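Local atomic coordinates of TCR alpha chain (Gallus gallus, PDB entry 6LIR), a protein that pairs with the TCR beta chain to form the chicken alpha-beta T-cell receptor, which probably recognises peptide antigens presented by MHC molecules. Residues A[109-121]-A[128-140]. Numbering follows the deposited sequence.
Sequences PHITPSPSVYRLT and LEMCLITDYSPEK
R119 and E129 meet on the sheet face they share with V117, C131 and I133. The R119 chain, bent at chi2 and chi3, sets one guanidinium face under the E129 carboxylate oxygens, with R119 NH1 2.9 Å from E129 OE2. The two planes stand 79° apart and OE2 lies well out of the guanidinium plane, so charge rather than a directed N-H makes this salt bridge; NH2 has a second acidic partner, D194. With an alanine here, the buried E129 carboxylate would probably lose this counter-charge and D194 its salt bridge to NH2. Further along this face V117 runs alongside I133, V117 CG2 to I133 CG1 at 3.7 Å, while V117 CG1, anti to the backbone N (chi1 172°), reaches C131 SG, the sulfur disulfide-bonded to C180, at 3.8 Å.

On the other face Y118 and T134 cross at about a right angle: T134 OG1 sits at the ring edge, 3.8 Å from Y118 CE2, and donates to D135 OD2 from above the carboxylate plane. Y118 OH binds E133 of the TCR beta chain, and D135 OD1 forms a salt bridge to R186 of that chain. L120 and M130 meet through their CB atoms at 4.2 Å.

Six backbone bonds, paired at S116-T134, Y118-L132 and L120-M130, establish an antiparallel hairpin. Beyond the strands, S114 N donates to D135 O at 2.8 Å, and I111 CD1 packs 3.6 Å from S137 CB.

The chemistry thus divides by face in this hairpin of the immunoglobulin-like constant domain, whose strand 116-121 is the outermost of its sheet within the chain: the disulfide and aliphatic contacts join its core, with an ion pair at one end, whereas Y118, L120, M130, L132 and D135 supply mixed polar and apolar contacts to the TCR beta chain and so form part of the interface with it.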
ATOM      1  N   PRO A 109      11.811 -12.917   0.485  1.00 45.32           N
ATOM      2  CA  PRO A 109      13.261 -12.987   0.287  1.00 51.46           C
ATOM      3  C   PRO A 109      13.860 -14.183   1.009  1.00 48.53           C
ATOM      4  O   PRO A 109      13.280 -14.742   1.941  1.00 47.18           O
ATOM      5  CB  PRO A 109      13.775 -11.671   0.883  1.00 49.17           C
ATOM      6  CG  PRO A 109      12.556 -10.803   1.067  1.00 53.18           C
ATOM      7  CD  PRO A 109      11.413 -11.744   1.278  1.00 48.45           C
ATOM      8  N   HIS A 110      15.031 -14.599   0.534  1.00 56.31           N
ATOM      9  CA  HIS A 110      15.752 -15.677   1.195  1.00 63.37           C
ATOM     10  C   HIS A 110      16.478 -15.093   2.390  1.00 60.95           C
ATOM     11  O   HIS A 110      17.106 -14.037   2.297  1.00 60.88           O
ATOM     12  CB  HIS A 110      16.754 -16.360   0.264  1.00 67.81           C
ATOM     13  CG  HIS A 110      17.199 -17.707   0.753  1.00 77.50           C
ATOM     14  ND1 HIS A 110      18.523 -18.089   0.795  1.00 80.30           N
ATOM     15  CD2 HIS A 110      16.491 -18.756   1.236  1.00 79.93           C
ATOM     16  CE1 HIS A 110      18.611 -19.315   1.278  1.00 75.91           C
ATOM     17  NE2 HIS A 110      17.393 -19.743   1.555  1.00 78.55           N
ATOM     18  N   ILE A 111      16.359 -15.761   3.523  1.00 60.57           N
ATOM     19  CA  ILE A 111      16.830 -15.207   4.780  1.00 64.69           C
ATOM     20  C   ILE A 111      17.554 -16.299   5.539  1.00 60.01           C
ATOM     21  O   ILE A 111      17.199 -17.478   5.450  1.00 63.02           O
ATOM     22  CB  ILE A 111      15.682 -14.628   5.638  1.00 59.82           C
ATOM     23  CG1 ILE A 111      14.598 -15.680   5.882  1.00 57.40           C
ATOM     24  CG2 ILE A 111      15.115 -13.364   5.007  1.00 53.50           C
ATOM     25  CD1 ILE A 111      14.624 -16.256   7.281  1.00 60.45           C
ATOM     26  N   THR A 112      18.588 -15.902   6.261  1.00 67.07           N
ATOM     27  CA  THR A 112      19.204 -16.772   7.232  1.00 64.75           C
ATOM     28  C   THR A 112      18.667 -16.356   8.583  1.00 59.65           C
ATOM     29  O   THR A 112      18.852 -15.196   8.979  1.00 57.26           O
ATOM     30  CB  THR A 112      20.711 -16.611   7.211  1.00 72.22           C
ATOM     31  OG1 THR A 112      21.048 -15.291   7.645  1.00 73.16           O
ATOM     32  CG2 THR A 112      21.229 -16.825   5.793  1.00 65.46           C
ATOM     33  N   PRO A 113      18.003 -17.229   9.326  1.00 52.95           N
ATOM     34  CA  PRO A 113      17.347 -16.764  10.548  1.00 49.92           C
ATOM     35  C   PRO A 113      18.355 -16.605  11.673  1.00 53.90           C
ATOM     36  O   PRO A 113      19.343 -17.341  11.783  1.00 49.93           O
ATOM     37  CB  PRO A 113      16.339 -17.880  10.862  1.00 51.90           C
ATOM     38  CG  PRO A 113      16.227 -18.677   9.592  1.00 57.33           C
ATOM     39  CD  PRO A 113      17.552 -18.575   8.926  1.00 53.45           C
ATOM     40  N   SER A 114      18.064 -15.637  12.518  1.00 47.23           N
ATOM     41  CA  SER A 114      18.763 -15.356  13.758  1.00 47.56           C
ATOM     42  C   SER A 114      17.783 -14.550  14.594  1.00 45.71           C
ATOM     43  O   SER A 114      18.011 -13.363  14.858  1.00 47.37           O
ATOM     44  CB  SER A 114      20.065 -14.593  13.512  1.00 43.34           C
ATOM     45  OG  SER A 114      20.966 -14.790  14.583  1.00 49.34           O
ATOM     46  N   PRO A 115      16.664 -15.157  14.981  1.00 44.81           N
ATOM     47  CA  PRO A 115      15.583 -14.391  15.611  1.00 42.38           C
ATOM     48  C   PRO A 115      16.053 -13.707  16.882  1.00 44.35           C
ATOM     49  O   PRO A 115      16.749 -14.301  17.706  1.00 42.53           O
ATOM     50  CB  PRO A 115      14.509 -15.445  15.900  1.00 47.86           C
ATOM     51  CG  PRO A 115      15.170 -16.768  15.772  1.00 47.56           C
ATOM     52  CD  PRO A 115      16.517 -16.612  15.159  1.00 44.16           C
ATOM     53  N   SER A 116      15.671 -12.441  17.026  1.00 40.37           N
ATOM     54  CA  SER A 116      15.935 -11.695  18.244  1.00 41.49           C
ATOM     55  C   SER A 116      14.704 -10.872  18.581  1.00 46.30           C
ATOM     56  O   SER A 116      13.926 -10.494  17.700  1.00 39.69           O
ATOM     57  CB  SER A 116      17.147 -10.773  18.104  1.00 37.53           C
ATOM     58  OG  SER A 116      18.288 -11.499  17.700  1.00 45.17           O
ATOM     59  N   VAL A 117      14.518 -10.637  19.870  1.00 37.97           N
ATOM     60  CA  VAL A 117      13.389  -9.882  20.385  1.00 44.29           C
ATOM     61  C   VAL A 117      13.938  -8.752  21.245  1.00 47.58           C
ATOM     62  O   VAL A 117      14.919  -8.939  21.973  1.00 44.66           O
ATOM     63  CB  VAL A 117      12.419 -10.795  21.164  1.00 48.12           C
ATOM     64  CG1 VAL A 117      11.369  -9.989  21.857  1.00 52.45           C
ATOM     65  CG2 VAL A 117      11.746 -11.771  20.208  1.00 47.50           C
ATOM     66  N   TYR A 118      13.312  -7.578  21.166  1.00 46.41           N
ATOM     67  CA  TYR A 118      13.790  -6.417  21.900  1.00 48.30           C
ATOM     68  C   TYR A 118      12.610  -5.585  22.372  1.00 47.82           C
ATOM     69  O   TYR A 118      11.560  -5.533  21.728  1.00 49.57           O
ATOM     70  CB  TYR A 118      14.698  -5.511  21.051  1.00 44.57           C
ATOM     71  CG  TYR A 118      15.814  -6.209  20.314  1.00 44.40           C
ATOM     72  CD1 TYR A 118      17.004  -6.533  20.955  1.00 47.88           C
ATOM     73  CD2 TYR A 118      15.684  -6.531  18.972  1.00 41.35           C
ATOM     74  CE1 TYR A 118      18.029  -7.164  20.276  1.00 45.96           C
ATOM     75  CE2 TYR A 118      16.700  -7.163  18.287  1.00 38.91           C
ATOM     76  CZ  TYR A 118      17.869  -7.477  18.941  1.00 42.68           C
ATOM     77  OH  TYR A 118      18.882  -8.108  18.256  1.00 47.40           O
ATOM     78  N   ARG A 119      12.817  -4.903  23.491  1.00 51.79           N
ATOM     79  CA  ARG A 119      11.851  -3.962  24.029  1.00 57.29           C
ATOM     80  C   ARG A 119      12.346  -2.553  23.750  1.00 51.77           C
ATOM     81  O   ARG A 119      13.530  -2.254  23.930  1.00 51.09           O
ATOM     82  CB  ARG A 119      11.665  -4.150  25.533  1.00 61.97           C
ATOM     83  CG  ARG A 119      10.545  -5.089  25.911  1.00 65.91           C
ATOM     84  CD  ARG A 119      11.011  -6.080  26.957  1.00 69.72           C
ATOM     85  NE  ARG A 119      11.460  -5.426  28.185  1.00 75.13           N
ATOM     86  CZ  ARG A 119      10.668  -5.148  29.217  1.00 79.46           C
ATOM     87  NH1 ARG A 119       9.379  -5.463  29.170  1.00 76.12           N
ATOM     88  NH2 ARG A 119      11.161  -4.553  30.295  1.00 73.94           N
ATOM     89  N   LEU A 120      11.436  -1.687  23.328  1.00 47.04           N
ATOM     90  CA  LEU A 120      11.787  -0.317  23.011  1.00 47.01           C
ATOM     91  C   LEU A 120      10.919   0.630  23.815  1.00 42.93           C
ATOM     92  O   LEU A 120       9.764   0.330  24.134  1.00 43.64           O
ATOM     93  CB  LEU A 120      11.599  -0.012  21.519  1.00 48.02           C
ATOM     94  CG  LEU A 120      12.082  -1.029  20.487  1.00 44.17           C
ATOM     95  CD1 LEU A 120      11.823  -0.501  19.080  1.00 35.82           C
ATOM     96  CD2 LEU A 120      13.549  -1.329  20.689  1.00 43.05           C
ATOM     97  N   THR A 121      11.476   1.795  24.108  1.00 47.28           N
ATOM     98  CA  THR A 121      10.731   2.856  24.755  1.00 49.30           C
ATOM     99  C   THR A 121      10.878   4.119  23.924  1.00 48.46           C
ATOM    100  O   THR A 121      11.795   4.248  23.105  1.00 44.67           O
ATOM    101  CB  THR A 121      11.227   3.095  26.187  1.00 53.90           C
ATOM    102  OG1 THR A 121      12.619   3.437  26.154  1.00 44.32           O
ATOM    103  CG2 THR A 121      11.038   1.837  27.035  1.00 54.66           C
ATOM    104  N   LEU A 128       4.602   3.589  27.477  1.00 79.14           N
ATOM    105  CA  LEU A 128       4.330   2.736  26.331  1.00 73.75           C
ATOM    106  C   LEU A 128       5.602   1.979  25.989  1.00 68.25           C
ATOM    107  O   LEU A 128       6.705   2.521  26.108  1.00 66.21           O
ATOM    108  CB  LEU A 128       3.871   3.553  25.114  1.00 71.09           C
ATOM    109  CG  LEU A 128       2.388   3.561  24.742  1.00 71.84           C
ATOM    110  CD1 LEU A 128       1.574   4.326  25.762  1.00 83.47           C
ATOM    111  CD2 LEU A 128       2.199   4.161  23.358  1.00 64.65           C
ATOM    112  N   GLU A 129       5.445   0.726  25.577  1.00 66.30           N
ATOM    113  CA  GLU A 129       6.567  -0.120  25.197  1.00 61.55           C
ATOM    114  C   GLU A 129       6.253  -0.803  23.877  1.00 51.11           C
ATOM    115  O   GLU A 129       5.112  -1.205  23.633  1.00 53.06           O
ATOM    116  CB  GLU A 129       6.874  -1.169  26.271  1.00 61.29           C
ATOM    117  CG  GLU A 129       8.296  -1.110  26.798  1.00 61.45           C
ATOM    118  CD  GLU A 129       8.563  -2.149  27.872  1.00 74.07           C
ATOM    119  OE1 GLU A 129       9.129  -1.788  28.925  1.00 74.98           O
ATOM    120  OE2 GLU A 129       8.207  -3.329  27.660  1.00 70.60           O
ATOM    121  N   MET A 130       7.268  -0.919  23.020  1.00 51.13           N
ATOM    122  CA  MET A 130       7.122  -1.549  21.715  1.00 50.34           C
ATOM    123  C   MET A 130       8.002  -2.788  21.654  1.00 47.30           C
ATOM    124  O   MET A 130       9.192  -2.736  21.987  1.00 53.21           O
ATOM    125  CB  MET A 130       7.500  -0.575  20.595  1.00 48.91           C
ATOM    126  CG  MET A 130       7.477  -1.172  19.191  1.00 43.35           C
ATOM    127  SD  MET A 130       5.817  -1.420  18.532  1.00 51.39           S
ATOM    128  CE  MET A 130       5.295   0.277  18.282  1.00 47.93           C
ATOM    129  N   CYS A 131       7.420  -3.897  21.235  1.00 50.89           N
ATOM    130  CA  CYS A 131       8.149  -5.150  21.113  1.00 49.33           C
ATOM    131  C   CYS A 131       8.583  -5.347  19.671  1.00 44.32           C
ATOM    132  O   CYS A 131       7.752  -5.324  18.762  1.00 45.33           O
ATOM    133  CB  CYS A 131       7.301  -6.325  21.598  1.00 54.42           C
ATOM    134  SG  CYS A 131       8.140  -7.921  21.781  1.00 90.09           S
ATOM    135  N   LEU A 132       9.877  -5.557  19.466  1.00 49.14           N
ATOM    136  CA  LEU A 132      10.428  -5.733  18.131  1.00 47.52           C
ATOM    137  C   LEU A 132      11.027  -7.129  17.986  1.00 45.37           C
ATOM    138  O   LEU A 132      11.952  -7.493  18.719  1.00 42.29           O
ATOM    139  CB  LEU A 132      11.482  -4.661  17.863  1.00 42.72           C
ATOM    140  CG  LEU A 132      12.242  -4.729  16.539  1.00 44.45           C
ATOM    141  CD1 LEU A 132      11.347  -4.482  15.319  1.00 39.05           C
ATOM    142  CD2 LEU A 132      13.429  -3.771  16.539  1.00 40.08           C
ATOM    143  N   ILE A 133      10.511  -7.897  17.027  1.00 36.62           N
ATOM    144  CA  ILE A 133      11.064  -9.193  16.650  1.00 41.94           C
ATOM    145  C   ILE A 133      11.710  -9.060  15.277  1.00 41.43           C
ATOM    146  O   ILE A 133      11.050  -8.648  14.315  1.00 37.10           O
ATOM    147  CB  ILE A 133       9.986 -10.294  16.654  1.00 41.82           C
ATOM    148  CG1 ILE A 133       9.229 -10.301  17.984  1.00 44.32           C
ATOM    149  CG2 ILE A 133      10.619 -11.653  16.395  1.00 42.24           C
ATOM    150  CD1 ILE A 133       7.899  -9.565  17.938  1.00 53.21           C
ATOM    151  N   THR A 134      12.986  -9.430  15.175  1.00 36.97           N
ATOM    152  CA  THR A 134      13.746  -9.215  13.951  1.00 39.03           C
ATOM    153  C   THR A 134      14.396 -10.502  13.461  1.00 40.83           C
ATOM    154  O   THR A 134      14.530 -11.481  14.200  1.00 44.86           O
ATOM    155  CB  THR A 134      14.853  -8.165  14.146  1.00 38.70           C
ATOM    156  OG1 THR A 134      15.925  -8.737  14.908  1.00 40.90           O
ATOM    157  CG2 THR A 134      14.327  -6.959  14.880  1.00 36.60           C
ATOM    158  N   ASP A 135      14.832 -10.452  12.196  1.00 39.99           N
ATOM    159  CA  ASP A 135      15.704 -11.458  11.580  1.00 41.88           C
ATOM    160  C   ASP A 135      15.238 -12.890  11.839  1.00 42.84           C
ATOM    161  O   ASP A 135      16.034 -13.789  12.125  1.00 45.91           O
ATOM    162  CB  ASP A 135      17.145 -11.253  12.041  1.00 40.76           C
ATOM    163  CG  ASP A 135      17.587  -9.807  11.917  1.00 43.32           C
ATOM    164  OD1 ASP A 135      17.670  -9.309  10.775  1.00 42.00           O
ATOM    165  OD2 ASP A 135      17.825  -9.160  12.961  1.00 40.37           O
ATOM    166  N   TYR A 136      13.938 -13.108  11.716  1.00 38.49           N
ATOM    167  CA  TYR A 136      13.328 -14.413  11.917  1.00 41.06           C
ATOM    168  C   TYR A 136      12.865 -14.986  10.582  1.00 45.38           C
ATOM    169  O   TYR A 136      12.896 -14.318   9.543  1.00 42.30           O
ATOM    170  CB  TYR A 136      12.143 -14.315  12.884  1.00 40.61           C
ATOM    171  CG  TYR A 136      11.065 -13.355  12.423  1.00 44.73           C
ATOM    172  CD1 TYR A 136      10.018 -13.789  11.614  1.00 40.70           C
ATOM    173  CD2 TYR A 136      11.096 -12.018  12.794  1.00 39.19           C
ATOM    174  CE1 TYR A 136       9.030 -12.911  11.190  1.00 42.63           C
ATOM    175  CE2 TYR A 136      10.116 -11.135  12.377  1.00 37.44           C
ATOM    176  CZ  TYR A 136       9.085 -11.584  11.577  1.00 40.78           C
ATOM    177  OH  TYR A 136       8.111 -10.703  11.163  1.00 38.38           O
ATOM    178  N   SER A 137      12.415 -16.239  10.630  1.00 39.65           N
ATOM    179  CA  SER A 137      11.818 -16.874   9.466  1.00 45.96           C
ATOM    180  C   SER A 137      10.313 -16.917   9.666  1.00 45.16           C
ATOM    181  O   SER A 137       9.848 -17.494  10.661  1.00 47.76           O
ATOM    182  CB  SER A 137      12.373 -18.282   9.289  1.00 52.54           C
ATOM    183  OG  SER A 137      11.617 -19.027   8.357  1.00 60.93           O
ATOM    184  N   PRO A 138       9.525 -16.301   8.778  1.00 44.32           N
ATOM    185  CA  PRO A 138       8.082 -16.133   9.053  1.00 52.41           C
ATOM    186  C   PRO A 138       7.337 -17.414   9.398  1.00 58.63           C
ATOM    187  O   PRO A 138       6.478 -17.396  10.289  1.00 59.80           O
ATOM    188  CB  PRO A 138       7.552 -15.499   7.755  1.00 46.48           C
ATOM    189  CG  PRO A 138       8.624 -15.723   6.728  1.00 51.88           C
ATOM    190  CD  PRO A 138       9.912 -15.733   7.477  1.00 48.76           C
ATOM    191  N   GLU A 139       7.643 -18.528   8.731  1.00 65.31           N
ATOM    192  CA  GLU A 139       6.904 -19.760   8.979  1.00 70.03           C
ATOM    193  C   GLU A 139       7.287 -20.429  10.290  1.00 71.28           C
ATOM    194  O   GLU A 139       6.549 -21.301  10.763  1.00 75.07           O
ATOM    195  CB  GLU A 139       7.101 -20.744   7.823  1.00 67.57           C
ATOM    196  CG  GLU A 139       8.497 -21.329   7.723  1.00 76.45           C
ATOM    197  CD  GLU A 139       9.453 -20.428   6.964  1.00 80.14           C
ATOM    198  OE1 GLU A 139      10.665 -20.730   6.950  1.00 82.74           O
ATOM    199  OE2 GLU A 139       8.996 -19.414   6.392  1.00 78.79           O
ATOM    200  N   LYS A 140       8.408 -20.041  10.894  1.00 61.36           N
ATOM    201  CA  LYS A 140       8.856 -20.646  12.139  1.00 59.52           C
ATOM    202  C   LYS A 140       8.594 -19.777  13.361  1.00 62.32           C
ATOM    203  O   LYS A 140       8.696 -20.277  14.486  1.00 62.30           O
ATOM    204  CB  LYS A 140      10.354 -20.963  12.070  1.00 62.87           C
ATOM    205  CG  LYS A 140      10.744 -21.996  11.030  1.00 67.84           C
ATOM    206  CD  LYS A 140      12.207 -22.379  11.198  1.00 70.49           C
ATOM    207  CE  LYS A 140      12.680 -23.312  10.099  1.00 75.83           C
ATOM    208  NZ  LYS A 140      14.085 -23.748  10.336  1.00 80.39           N
TER